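Local coordinates for protein D-hydantoinase (Ralstonia pickettii, PDB 1NFG) that probably catalyses the stereospecific hydrolysis of the cyclic amide bond in D-hydantoin derivatives, with two zinc ions bound in each subunit, at residues A[133-137]-A[166-170]; A[226-231]-A[253-257]; A[103-108]-A[120-124]; A[305-310]-A[364-369]; A[238-242]-A[290-294]. One frame throughout, in Å; residues are numbered along the deposited sequence.

Contact 1: A[133-137]-A[166-170]; sequences IEELE and KTLDK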
# COMPACT_ATOMS: atom_id res chain seq x y z
N ILE A 133 -8.89 36.51 5.66
CA ILE A 133 -8.70 35.64 4.52
C ILE A 133 -8.53 36.45 3.24
O ILE A 133 -7.78 36.08 2.35
CB ILE A 133 -9.87 34.65 4.40
CG1 ILE A 133 -9.64 33.52 5.41
CG2 ILE A 133 -10.00 34.13 2.97
CD1 ILE A 133 -10.73 32.49 5.43
N GLU A 134 -9.22 37.58 3.17
CA GLU A 134 -9.12 38.42 2.00
C GLU A 134 -7.73 39.08 1.93
O GLU A 134 -7.29 39.51 0.86
CB GLU A 134 -10.24 39.47 2.03
CG GLU A 134 -10.93 39.68 0.69
CD GLU A 134 -11.31 38.37 -0.00
OE1 GLU A 134 -11.86 37.47 0.67
OE2 GLU A 134 -11.07 38.26 -1.22
N GLU A 135 -7.05 39.14 3.07
CA GLU A 135 -5.71 39.73 3.12
C GLU A 135 -4.69 38.85 2.40
O GLU A 135 -3.64 39.32 1.96
CB GLU A 135 -5.23 39.93 4.57
CG GLU A 135 -5.83 41.11 5.31
CD GLU A 135 -5.17 41.34 6.66
OE1 GLU A 135 -4.08 41.97 6.71
OE2 GLU A 135 -5.72 40.88 7.68
N LEU A 136 -4.99 37.56 2.29
CA LEU A 136 -4.10 36.63 1.62
C LEU A 136 -3.95 37.03 0.15
O LEU A 136 -3.08 36.53 -0.55
CB LEU A 136 -4.63 35.21 1.73
CG LEU A 136 -4.76 34.67 3.16
CD1 LEU A 136 -5.43 33.31 3.11
CD2 LEU A 136 -3.40 34.59 3.84
N GLU A 137 -4.80 37.94 -0.30
CA GLU A 137 -4.74 38.42 -1.67
C GLU A 137 -3.72 39.55 -1.75
O GLU A 137 -3.35 39.99 -2.83
CB GLU A 137 -6.12 38.94 -2.11
CG GLU A 137 -7.18 37.86 -2.19
CD GLU A 137 -7.50 37.44 -3.61
OE1 GLU A 137 -6.60 37.54 -4.47
OE2 GLU A 137 -8.64 37.00 -3.87
N LYS A 166 -10.41 27.20 2.43
CA LYS A 166 -10.44 28.59 2.01
C LYS A 166 -9.03 29.10 1.80
O LYS A 166 -8.76 29.85 0.87
CB LYS A 166 -11.17 29.46 3.05
CG LYS A 166 -12.68 29.43 2.89
CD LYS A 166 -13.41 30.40 3.80
CE LYS A 166 -13.51 29.90 5.23
NZ LYS A 166 -14.53 30.67 5.99
N THR A 167 -8.12 28.66 2.68
CA THR A 167 -6.72 29.04 2.59
C THR A 167 -6.11 28.41 1.34
O THR A 167 -5.41 29.08 0.58
CB THR A 167 -5.93 28.58 3.82
OG1 THR A 167 -6.52 29.14 5.00
CG2 THR A 167 -4.48 29.02 3.74
N LEU A 168 -6.37 27.12 1.12
CA LEU A 168 -5.84 26.44 -0.06
C LEU A 168 -6.33 27.16 -1.30
O LEU A 168 -5.58 27.34 -2.27
CB LEU A 168 -6.32 24.97 -0.12
CG LEU A 168 -5.47 23.79 0.35
CD1 LEU A 168 -4.00 24.17 0.44
CD2 LEU A 168 -5.95 23.30 1.69
N ASP A 169 -7.58 27.60 -1.27
CA ASP A 169 -8.17 28.29 -2.41
C ASP A 169 -7.52 29.65 -2.68
O ASP A 169 -7.26 30.00 -3.83
CB ASP A 169 -9.67 28.43 -2.19
CG ASP A 169 -10.38 28.98 -3.41
OD1 ASP A 169 -10.38 30.22 -3.59
OD2 ASP A 169 -10.91 28.17 -4.20
N LYS A 170 -7.26 30.42 -1.62
CA LYS A 170 -6.63 31.72 -1.76
C LYS A 170 -5.19 31.58 -2.26
O LYS A 170 -4.72 32.39 -3.07
CB LYS A 170 -6.63 32.47 -0.42
CG LYS A 170 -7.94 33.17 -0.09
CD LYS A 170 -8.30 34.18 -1.17
CE LYS A 170 -9.53 34.99 -0.79
NZ LYS A 170 -10.02 35.83 -1.93

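Contact 2: A[226-231]-A[253-257]; sequences AEIVNA and RGVRA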
# COMPACT_ATOMS: atom_id res chain seq x y z
N ALA A 226 -6.02 19.30 -0.11
CA ALA A 226 -5.18 19.93 -1.13
C ALA A 226 -5.56 19.33 -2.49
O ALA A 226 -5.67 20.04 -3.49
CB ALA A 226 -3.71 19.68 -0.84
N GLU A 227 -5.80 18.02 -2.51
CA GLU A 227 -6.18 17.33 -3.74
C GLU A 227 -7.50 17.88 -4.28
O GLU A 227 -7.64 18.10 -5.49
CB GLU A 227 -6.34 15.83 -3.50
CG GLU A 227 -6.37 15.01 -4.78
CD GLU A 227 -6.55 13.53 -4.53
OE1 GLU A 227 -6.13 13.03 -3.46
OE2 GLU A 227 -7.11 12.85 -5.42
N ILE A 228 -8.47 18.08 -3.38
CA ILE A 228 -9.79 18.59 -3.75
C ILE A 228 -9.70 19.99 -4.34
O ILE A 228 -10.29 20.28 -5.38
CB ILE A 228 -10.74 18.64 -2.52
CG1 ILE A 228 -11.01 17.23 -2.01
CG2 ILE A 228 -12.05 19.33 -2.90
CD1 ILE A 228 -11.79 16.37 -2.97
N VAL A 229 -8.98 20.87 -3.66
CA VAL A 229 -8.82 22.23 -4.14
C VAL A 229 -7.89 22.22 -5.34
O VAL A 229 -7.89 23.14 -6.16
CB VAL A 229 -8.22 23.16 -3.06
CG1 VAL A 229 -7.93 24.52 -3.65
CG2 VAL A 229 -9.19 23.27 -1.90
N ASN A 230 -7.11 21.15 -5.45
CA ASN A 230 -6.14 20.99 -6.53
C ASN A 230 -5.07 22.07 -6.35
O ASN A 230 -4.82 22.89 -7.23
CB ASN A 230 -6.80 21.15 -7.89
CG ASN A 230 -5.84 20.92 -9.03
OD1 ASN A 230 -6.10 21.32 -10.17
ND2 ASN A 230 -4.71 20.26 -8.74
N ALA A 231 -4.45 22.04 -5.18
CA ALA A 231 -3.44 23.02 -4.84
C ALA A 231 -2.21 22.37 -4.23
O ALA A 231 -2.27 21.27 -3.70
CB ALA A 231 -4.03 24.01 -3.84
N ARG A 253 -0.77 9.87 -6.14
CA ARG A 253 -2.05 10.21 -6.74
C ARG A 253 -1.92 11.45 -7.61
O ARG A 253 -2.86 11.83 -8.29
CB ARG A 253 -3.09 10.49 -5.66
CG ARG A 253 -3.25 9.39 -4.64
CD ARG A 253 -4.64 9.44 -4.04
NE ARG A 253 -4.86 10.63 -3.23
CZ ARG A 253 -4.45 10.75 -1.97
NH1 ARG A 253 -3.78 9.76 -1.38
NH2 ARG A 253 -4.71 11.87 -1.29
N GLY A 254 -0.77 12.11 -7.56
CA GLY A 254 -0.58 13.30 -8.37
C GLY A 254 -0.76 14.60 -7.58
O GLY A 254 -0.72 15.70 -8.16
N VAL A 255 -0.95 14.48 -6.28
CA VAL A 255 -1.11 15.67 -5.45
C VAL A 255 0.24 16.35 -5.35
O VAL A 255 1.25 15.70 -5.10
CB VAL A 255 -1.61 15.30 -4.02
CG1 VAL A 255 -1.63 16.54 -3.13
CG2 VAL A 255 -3.00 14.69 -4.10
N ARG A 256 0.27 17.66 -5.56
CA ARG A 256 1.53 18.38 -5.45
C ARG A 256 1.80 18.54 -3.96
O ARG A 256 1.66 19.62 -3.40
CB ARG A 256 1.43 19.75 -6.12
CG ARG A 256 1.30 19.66 -7.63
CD ARG A 256 1.10 21.03 -8.23
NE ARG A 256 -0.23 21.58 -7.95
CZ ARG A 256 -0.54 22.87 -8.08
NH1 ARG A 256 0.37 23.74 -8.47
NH2 ARG A 256 -1.78 23.28 -7.81
N ALA A 257 2.17 17.43 -3.33
CA ALA A 257 2.45 17.42 -1.90
C ALA A 257 3.94 17.52 -1.64
O ALA A 257 4.73 16.81 -2.26
CB ALA A 257 1.90 16.15 -1.28
O HOH W 1 -2.22 19.33 -5.93

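Contact 3: A[103-108]-A[120-124]; sequences AVAKWD and GYHII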
# COMPACT_ATOMS: atom_id res chain seq x y z
N ALA A 103 0.05 41.97 12.08
CA ALA A 103 1.03 40.93 12.44
C ALA A 103 2.38 41.15 11.77
O ALA A 103 3.43 41.05 12.42
CB ALA A 103 0.48 39.55 12.08
N VAL A 104 2.37 41.43 10.48
CA VAL A 104 3.60 41.67 9.76
C VAL A 104 4.32 42.86 10.38
O VAL A 104 5.53 42.82 10.64
CB VAL A 104 3.33 41.98 8.29
CG1 VAL A 104 4.64 42.31 7.59
CG2 VAL A 104 2.64 40.79 7.64
N ALA A 105 3.57 43.94 10.60
CA ALA A 105 4.12 45.15 11.20
C ALA A 105 4.78 44.80 12.53
O ALA A 105 5.87 45.28 12.84
CB ALA A 105 3.01 46.18 11.41
N LYS A 106 4.10 43.97 13.32
CA LYS A 106 4.64 43.57 14.61
C LYS A 106 5.95 42.82 14.43
O LYS A 106 6.90 43.00 15.21
CB LYS A 106 3.63 42.68 15.34
CG LYS A 106 4.11 42.20 16.70
CD LYS A 106 3.01 41.43 17.40
CE LYS A 106 3.43 41.03 18.81
NZ LYS A 106 2.27 40.47 19.58
N TRP A 107 6.00 41.97 13.41
CA TRP A 107 7.20 41.20 13.14
C TRP A 107 8.33 42.13 12.72
O TRP A 107 9.45 42.03 13.24
CB TRP A 107 6.93 40.12 12.07
CG TRP A 107 7.11 38.74 12.65
CD1 TRP A 107 8.13 37.87 12.40
CD2 TRP A 107 6.34 38.15 13.70
NE1 TRP A 107 8.06 36.79 13.25
CE2 TRP A 107 6.97 36.94 14.06
CE3 TRP A 107 5.18 38.53 14.39
CZ2 TRP A 107 6.49 36.11 15.08
CZ3 TRP A 107 4.70 37.71 15.41
CH2 TRP A 107 5.35 36.51 15.74
N ASP A 108 8.05 43.05 11.80
CA ASP A 108 9.06 44.01 11.38
C ASP A 108 9.64 44.70 12.62
O ASP A 108 10.85 44.94 12.70
CB ASP A 108 8.47 45.06 10.45
CG ASP A 108 8.13 44.50 9.08
OD1 ASP A 108 8.90 43.64 8.58
OD2 ASP A 108 7.10 44.93 8.50
N GLY A 120 12.91 36.03 6.03
CA GLY A 120 11.68 36.18 5.28
C GLY A 120 10.57 35.79 6.25
O GLY A 120 10.87 35.41 7.38
N TYR A 121 9.31 35.89 5.84
CA TYR A 121 8.21 35.52 6.75
C TYR A 121 7.22 34.54 6.15
O TYR A 121 6.94 34.56 4.96
CB TYR A 121 7.36 36.73 7.17
CG TYR A 121 8.03 37.91 7.84
CD1 TYR A 121 9.10 37.73 8.73
CD2 TYR A 121 7.56 39.20 7.62
CE1 TYR A 121 9.67 38.83 9.39
CE2 TYR A 121 8.12 40.30 8.27
CZ TYR A 121 9.17 40.11 9.15
OH TYR A 121 9.73 41.21 9.76
N HIS A 122 6.67 33.69 7.02
CA HIS A 122 5.60 32.78 6.63
C HIS A 122 4.48 33.44 7.42
O HIS A 122 4.73 33.99 8.50
CB HIS A 122 5.77 31.38 7.20
CG HIS A 122 6.95 30.63 6.68
ND1 HIS A 122 7.11 30.34 5.35
CD2 HIS A 122 7.99 30.07 7.33
CE1 HIS A 122 8.21 29.63 5.19
NE2 HIS A 122 8.76 29.45 6.38
N ILE A 123 3.26 33.41 6.92
CA ILE A 123 2.19 34.02 7.68
C ILE A 123 1.25 32.97 8.28
O ILE A 123 0.68 32.15 7.55
CB ILE A 123 1.37 35.02 6.82
CG1 ILE A 123 0.33 35.73 7.69
CG2 ILE A 123 0.73 34.29 5.64
CD1 ILE A 123 0.92 36.36 8.96
N ILE A 124 1.12 32.98 9.61
CA ILE A 124 0.24 32.04 10.28
C ILE A 124 -1.16 32.64 10.39
O ILE A 124 -1.32 33.75 10.90
CB ILE A 124 0.68 31.73 11.72
CG1 ILE A 124 1.98 30.94 11.72
CG2 ILE A 124 -0.40 30.95 12.43
CD1 ILE A 124 2.41 30.48 13.09

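Contact 4: A[305-310]-A[364-369]; sequences GVFETV and LVATRP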
# COMPACT_ATOMS: atom_id res chain seq x y z
N GLY A 305 15.61 11.51 -1.72
CA GLY A 305 15.14 12.81 -2.18
C GLY A 305 13.67 13.13 -1.99
O GLY A 305 13.10 13.94 -2.72
N VAL A 306 13.05 12.50 -1.00
CA VAL A 306 11.64 12.73 -0.73
C VAL A 306 11.34 14.12 -0.16
O VAL A 306 10.48 14.83 -0.68
CB VAL A 306 11.11 11.66 0.24
CG1 VAL A 306 9.66 11.93 0.60
CG2 VAL A 306 11.24 10.29 -0.39
N PHE A 307 12.06 14.50 0.89
CA PHE A 307 11.85 15.78 1.56
C PHE A 307 12.49 16.99 0.90
O PHE A 307 13.52 16.89 0.23
CB PHE A 307 12.35 15.69 3.01
CG PHE A 307 11.57 14.72 3.85
CD1 PHE A 307 10.18 14.82 3.96
CD2 PHE A 307 12.23 13.72 4.57
CE1 PHE A 307 9.47 13.94 4.77
CE2 PHE A 307 11.52 12.84 5.38
CZ PHE A 307 10.14 12.95 5.48
N GLU A 308 11.89 18.16 1.11
CA GLU A 308 12.39 19.39 0.54
C GLU A 308 13.52 19.99 1.37
O GLU A 308 14.30 20.80 0.88
CB GLU A 308 11.27 20.42 0.43
CG GLU A 308 10.09 19.94 -0.37
CD GLU A 308 10.49 19.54 -1.76
OE1 GLU A 308 11.22 20.33 -2.41
OE2 GLU A 308 10.08 18.46 -2.22
N THR A 309 13.61 19.58 2.63
CA THR A 309 14.64 20.13 3.50
C THR A 309 14.58 19.53 4.89
O THR A 309 13.69 18.75 5.19
CB THR A 309 14.46 21.67 3.67
OG1 THR A 309 15.50 22.21 4.48
CG2 THR A 309 13.13 21.96 4.35
N VAL A 310 15.55 19.89 5.72
CA VAL A 310 15.58 19.47 7.11
C VAL A 310 15.68 20.79 7.86
O VAL A 310 16.76 21.37 7.96
CB VAL A 310 16.82 18.62 7.46
CG1 VAL A 310 16.84 18.33 8.96
CG2 VAL A 310 16.82 17.32 6.66
N LEU A 364 19.64 19.73 0.86
CA LEU A 364 18.68 19.75 1.95
C LEU A 364 18.82 20.92 2.90
O LEU A 364 17.84 21.53 3.32
CB LEU A 364 18.81 18.46 2.76
CG LEU A 364 18.51 17.16 2.03
CD1 LEU A 364 18.92 15.98 2.90
CD2 LEU A 364 17.03 17.11 1.69
N VAL A 365 20.06 21.21 3.26
CA VAL A 365 20.37 22.27 4.20
C VAL A 365 20.23 23.70 3.65
O VAL A 365 20.07 24.65 4.43
CB VAL A 365 21.80 22.02 4.75
CG1 VAL A 365 22.57 23.30 4.89
CG2 VAL A 365 21.71 21.30 6.07
N ALA A 366 20.24 23.86 2.33
CA ALA A 366 20.13 25.20 1.77
C ALA A 366 19.53 25.38 0.37
O ALA A 366 18.61 26.17 0.19
CB ALA A 366 21.50 25.85 1.81
N THR A 367 20.04 24.64 -0.61
CA THR A 367 19.55 24.82 -1.98
C THR A 367 18.10 24.46 -2.27
O THR A 367 17.40 25.22 -2.93
CB THR A 367 20.45 24.07 -2.99
OG1 THR A 367 21.82 24.43 -2.76
CG2 THR A 367 20.09 24.46 -4.41
N ARG A 368 17.65 23.31 -1.79
CA ARG A 368 16.27 22.92 -2.06
C ARG A 368 15.24 23.84 -1.39
O ARG A 368 14.25 24.22 -2.01
CB ARG A 368 16.05 21.46 -1.67
CG ARG A 368 14.88 20.80 -2.39
CD ARG A 368 14.86 19.30 -2.17
NE ARG A 368 13.69 18.68 -2.80
CZ ARG A 368 13.42 17.38 -2.79
NH1 ARG A 368 14.25 16.53 -2.20
NH2 ARG A 368 12.31 16.92 -3.37
N PRO A 369 15.47 24.23 -0.11
CA PRO A 369 14.55 25.11 0.62
C PRO A 369 14.40 26.44 -0.12
O PRO A 369 13.29 26.95 -0.33
CB PRO A 369 15.24 25.31 1.96
CG PRO A 369 16.04 24.06 2.13
CD PRO A 369 16.58 23.81 0.75

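Contact 5: A[238-242]-A[290-294]; sequences VTCEE and RAKKD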
# COMPACT_ATOMS: atom_id res chain seq x y z
N VAL A 238 7.37 16.23 9.18
CA VAL A 238 6.86 14.87 9.02
C VAL A 238 7.81 14.13 9.95
O VAL A 238 9.03 14.20 9.77
CB VAL A 238 7.05 14.34 7.60
CG1 VAL A 238 6.75 12.85 7.57
CG2 VAL A 238 6.12 15.09 6.64
N THR A 239 7.27 13.42 10.93
CA THR A 239 8.11 12.77 11.93
C THR A 239 8.16 11.25 12.04
O THR A 239 8.99 10.71 12.77
CB THR A 239 7.72 13.30 13.30
OG1 THR A 239 6.49 12.68 13.71
CG2 THR A 239 7.50 14.81 13.24
N CYS A 240 7.28 10.54 11.34
CA CYS A 240 7.27 9.09 11.48
C CYS A 240 6.87 8.36 10.22
O CYS A 240 6.40 8.96 9.25
CB CYS A 240 6.32 8.70 12.61
SG CYS A 240 4.61 9.25 12.31
N GLU A 241 7.05 7.05 10.25
CA GLU A 241 6.73 6.19 9.11
C GLU A 241 5.29 6.30 8.63
O GLU A 241 5.04 6.40 7.42
CB GLU A 241 7.08 4.74 9.47
CG GLU A 241 6.60 3.71 8.47
CD GLU A 241 7.17 2.33 8.75
OE1 GLU A 241 7.40 2.01 9.94
OE2 GLU A 241 7.38 1.57 7.78
N GLU A 242 4.34 6.30 9.56
CA GLU A 242 2.93 6.37 9.16
C GLU A 242 2.52 7.67 8.49
O GLU A 242 1.79 7.64 7.50
CB GLU A 242 2.01 6.06 10.35
CG GLU A 242 2.62 6.30 11.71
CD GLU A 242 3.47 5.15 12.20
OE1 GLU A 242 2.91 4.05 12.40
OE2 GLU A 242 4.69 5.34 12.39
N ARG A 290 9.61 10.30 18.05
CA ARG A 290 9.19 8.95 17.71
C ARG A 290 10.15 7.84 18.15
O ARG A 290 10.60 7.83 19.30
CB ARG A 290 8.95 8.88 16.20
CG ARG A 290 7.97 9.93 15.70
CD ARG A 290 6.69 9.93 16.52
NE ARG A 290 5.64 10.72 15.89
CZ ARG A 290 4.46 10.97 16.45
NH1 ARG A 290 4.17 10.49 17.65
NH2 ARG A 290 3.56 11.69 15.79
N ALA A 291 10.45 6.91 17.25
CA ALA A 291 11.35 5.81 17.58
C ALA A 291 12.51 5.74 16.59
O ALA A 291 12.47 6.37 15.53
CB ALA A 291 10.59 4.50 17.58
N LYS A 292 13.53 4.95 16.92
CA LYS A 292 14.69 4.80 16.05
C LYS A 292 14.33 4.30 14.65
O LYS A 292 14.96 4.70 13.67
CB LYS A 292 15.71 3.86 16.67
CG LYS A 292 16.36 4.42 17.93
CD LYS A 292 17.48 3.52 18.44
CE LYS A 292 18.17 4.13 19.66
NZ LYS A 292 19.29 3.27 20.16
N LYS A 293 13.33 3.43 14.56
CA LYS A 293 12.96 2.91 13.25
C LYS A 293 12.46 4.06 12.39
O LYS A 293 12.56 4.02 11.16
CB LYS A 293 11.89 1.81 13.38
CG LYS A 293 10.57 2.23 14.00
CD LYS A 293 9.52 2.55 12.95
CE LYS A 293 8.17 2.82 13.59
NZ LYS A 293 7.11 3.19 12.60
N ASP A 294 11.94 5.10 13.03
CA ASP A 294 11.46 6.25 12.28
C ASP A 294 12.67 7.04 11.79
O ASP A 294 12.63 7.67 10.73
CB ASP A 294 10.54 7.11 13.15
CG ASP A 294 9.27 6.36 13.56
OD1 ASP A 294 8.37 6.18 12.71
OD2 ASP A 294 9.17 5.95 14.74

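Contact 1: A[133-137]-A[166-170]
Lys170 carries this contact, its chain running from helix 161-174 over segment 133-137. At the base, CB packs on Leu136, 3.8 Å from the methyl CD1. One atom further, CG lies beside Ile133, with CG2 of that residue 3.8 Å from Lys170 CG. The chain bends at chi2 (-58°), and this turn carries it past the carbonyl of Ile133 toward the two acids. CD passes the stem of Glu137, coming within 4.0 Å of its CG, and CE comes up to both carboxylates. At the tip, NZ makes two salt bridges: it lies 2.7 Å from Glu134 OE2 and 2.7 Å from Glu137 OE2. The two oxygens are met differently, Glu134 OE2 from above its carboxylate plane (39° out of it) and Glu137 OE2 on its anti side. Both helices belong to the TIM-barrel domain of this amidohydrolase, and helix 161-174 leads into the barrel strand 178-180. Away from the salt bridges, the aliphatic part of Lys166 is crossed at about a right angle by Ile133, whose CD1 is 3.8 Å from Lys166 CD. Leu136 CD1 sits 4.4 Å from Thr167 CG2, and both of these residues also rest on Phe147. The hydroxyl of Thr167 turns back to Thr163 O in its own helix, while Asp169 bonds Tyr190 of the second subunit.

Contact 2: A[226-231]-A[253-257]
A single carboxylate oxygen, Glu227 OE1, takes two N-H groups from the same arginine: Arg253 comes side-on, with NE 2.7 Å and NH2 2.8 Å from Glu227 OE1. The oxygen lies in the guanidinium plane, and the carboxylate plane is turned 34° from it. Glu227 gets there with CG anti to its backbone N (chi1 -164°) and a chain extended beyond CG, which also lays its stem across Val255; Val255 CG2 is 3.5 Å from Glu227 CG. Both segments leave a helix through a Schellman motif. Asn230, with positive phi, ends helix 212-229, and Gly254 does the same for helix 241-253. These helices belong to successive beta-alpha units of the TIM barrel, with strand 233-235 between them and strand 257-262 following the second. Beyond the turn, a water joins the two backbones, donating to Ala231 O at 3.0 Å and accepting from Arg256 N at 3.0 Å. The Arg256 side chain comes round to the same turn, where NH2 makes a weak bond of 3.1 Å to Asn230 O. Arg256 also packs on Arg303 of the third subunit. Near the ion pair stands Arg213 of the second subunit, in a long, weak pairing with Glu227 OE1. With two guanidinium groups close together, the carboxylate of Glu227 probably offsets positive charge on both sides of a subunit boundary.

Contact 3: A[103-108]-A[120-124]
Tyr121 has its CG anti to the carbonyl carbon (chi1 -57°), a torsion that sends the ring from strand 118-124 up to helix 100-111, where Trp107 meets its face and Asp108 its hydroxyl edge. Trp107 presents an edge to one face of the tyrosine in a T-shaped stack, its five-membered ring centroid 5.1 Å from the Tyr121 ring centroid and the planes at 85°. Trp107 CD1 leads, 3.5 Å from Tyr121 CE1. On the same residue, CB makes a CH-pi contact over the face, 4.1 Å from the Tyr121 centroid. Val104 CG1 adds apolar packing 4.1 Å from Tyr121 CE2, and Ala103 CB meets Ile123 CD1 further along the strand. The helix and strand are parts of the beta-alpha-beta unit 85-93, 100-111, 118-124 of the barrel. Within it, Trp107 NE1 is held by Asp90 of the first strand, and the Trp107 side chain is about 7 Å from that of His59, a zinc ligand. At its far end the tyrosine donates from OH to Asp108 OD1 at 2.8 Å, approaching from above the carboxylate plane. This bond satisfies the hydroxyl and holds that end in place, while Trp107 CB and CD1, packed on the face, probably limit the turning of the ring.

Contact 4: A[305-310]-A[364-369]
One face of the Arg368 guanidinium lies against the backbone of the loop, where Phe307 C and Glu308 CA are each 3.6 Å above its plane and offset toward the rim; Gly305 O occupies the edge. That carbonyl oxygen is gripped end-on, 2.9 Å from Arg368 NH1 and 3.2 Å from Arg368 NH2. Both nitrogens reach it from the same face of the carbonyl plane, NH1 from well above it. The carboxylate of Glu308 stands almost perpendicular to the guanidinium (82°) and spans it, with OE2 2.9 Å from Arg368 NH2 in a salt bridge and OE1 taking a weak bond from Arg368 NE at 3.0 Å. Arg368 can reach so far because its first torsion (chi1 -157°) swings CG away from the backbone N and the chain stays extended to NE, running alongside Glu308 O. Segment 305-310 is the connection of a TIM-barrel unit: Gly305 closes helix 292-303 with a Schellman motif, and the chain then enters strand 310-311, just ahead of the zinc ligand Asp313. Helix 358-372 packs against this turn with a pi-type turn at 364-367 and a kink at Pro369, whose nitrogen has no proton to give. In that turn Leu364 O accepts from the hydroxyl of Thr309, 2.7 Å from OG1, nearly along the C=O axis (165°). The Phe307 ring packs between barrel strand and outer helix, touching Ala259 and Thr261 of strand 257-262 and Leu302 of helix 292-303.

Contact 5: A[238-242]-A[290-294]
Lys293 NZ is surrounded by three carboxylates. It bonds Glu241 OE1 at 2.9 Å, on the anti lone pair; Glu242 OE2 and its own neighbour Asp294 OD1 each lie 3.2 Å from Lys293 NZ in weak bonds of the same salt-bridge network. The lysine probably offsets the closeness of Glu242 OE2 to Asp294 OD1. Asp294 does further work with both oxygens. OD1 accepts the backbone N-H of Glu241 at 2.9 Å, nearly straight (167°) and again on an anti lone pair, while OD2 is 3.0 Å from Ala291 N. Through these two bonds the Asp294 side chain ties Ala291, at the N-cap position of its own helix, to Glu241, the first residue of the other. Arg290 packs beside Cys240, whose CB is 3.7 Å from Arg290 CG; Arg290 NE donates to Thr239 OG1 at 3.1 Å, tilted from the guanidinium plane. Glu215 of helix 212-229 binds both the arginine and that hydroxyl. The contact thus joins the N-terminal ends of helices 241-253 and 292-303 at the end of the barrel where strand 233-235 leads to the zinc ligand His237, with Pro212 packing on Cys240 and Arg290 from the neighbouring helix.

Contacts 3 and 4 are buried, whereas contacts 1, 2 and 5 are only partly so and rely more on ion pairs: a lysine between two or three acids in contacts 1 and 5, an arginine side-on to one acid in contact 2. Contact 3 instead combines ring packing with one hydroxyl bond, and contact 4 divides its arginine between one loop carbonyl and a buried glutamate. Helix 241-253 is shared by contacts 2 and 5, at its two ends. Contact 1 touches contact 2 through Leu168 and Val229, and contact 5 touches contact 4 through Val238 and Phe307. Contacts 3 and 5 lie on opposite sides of the chain's centre, about 31 Å apart between centres.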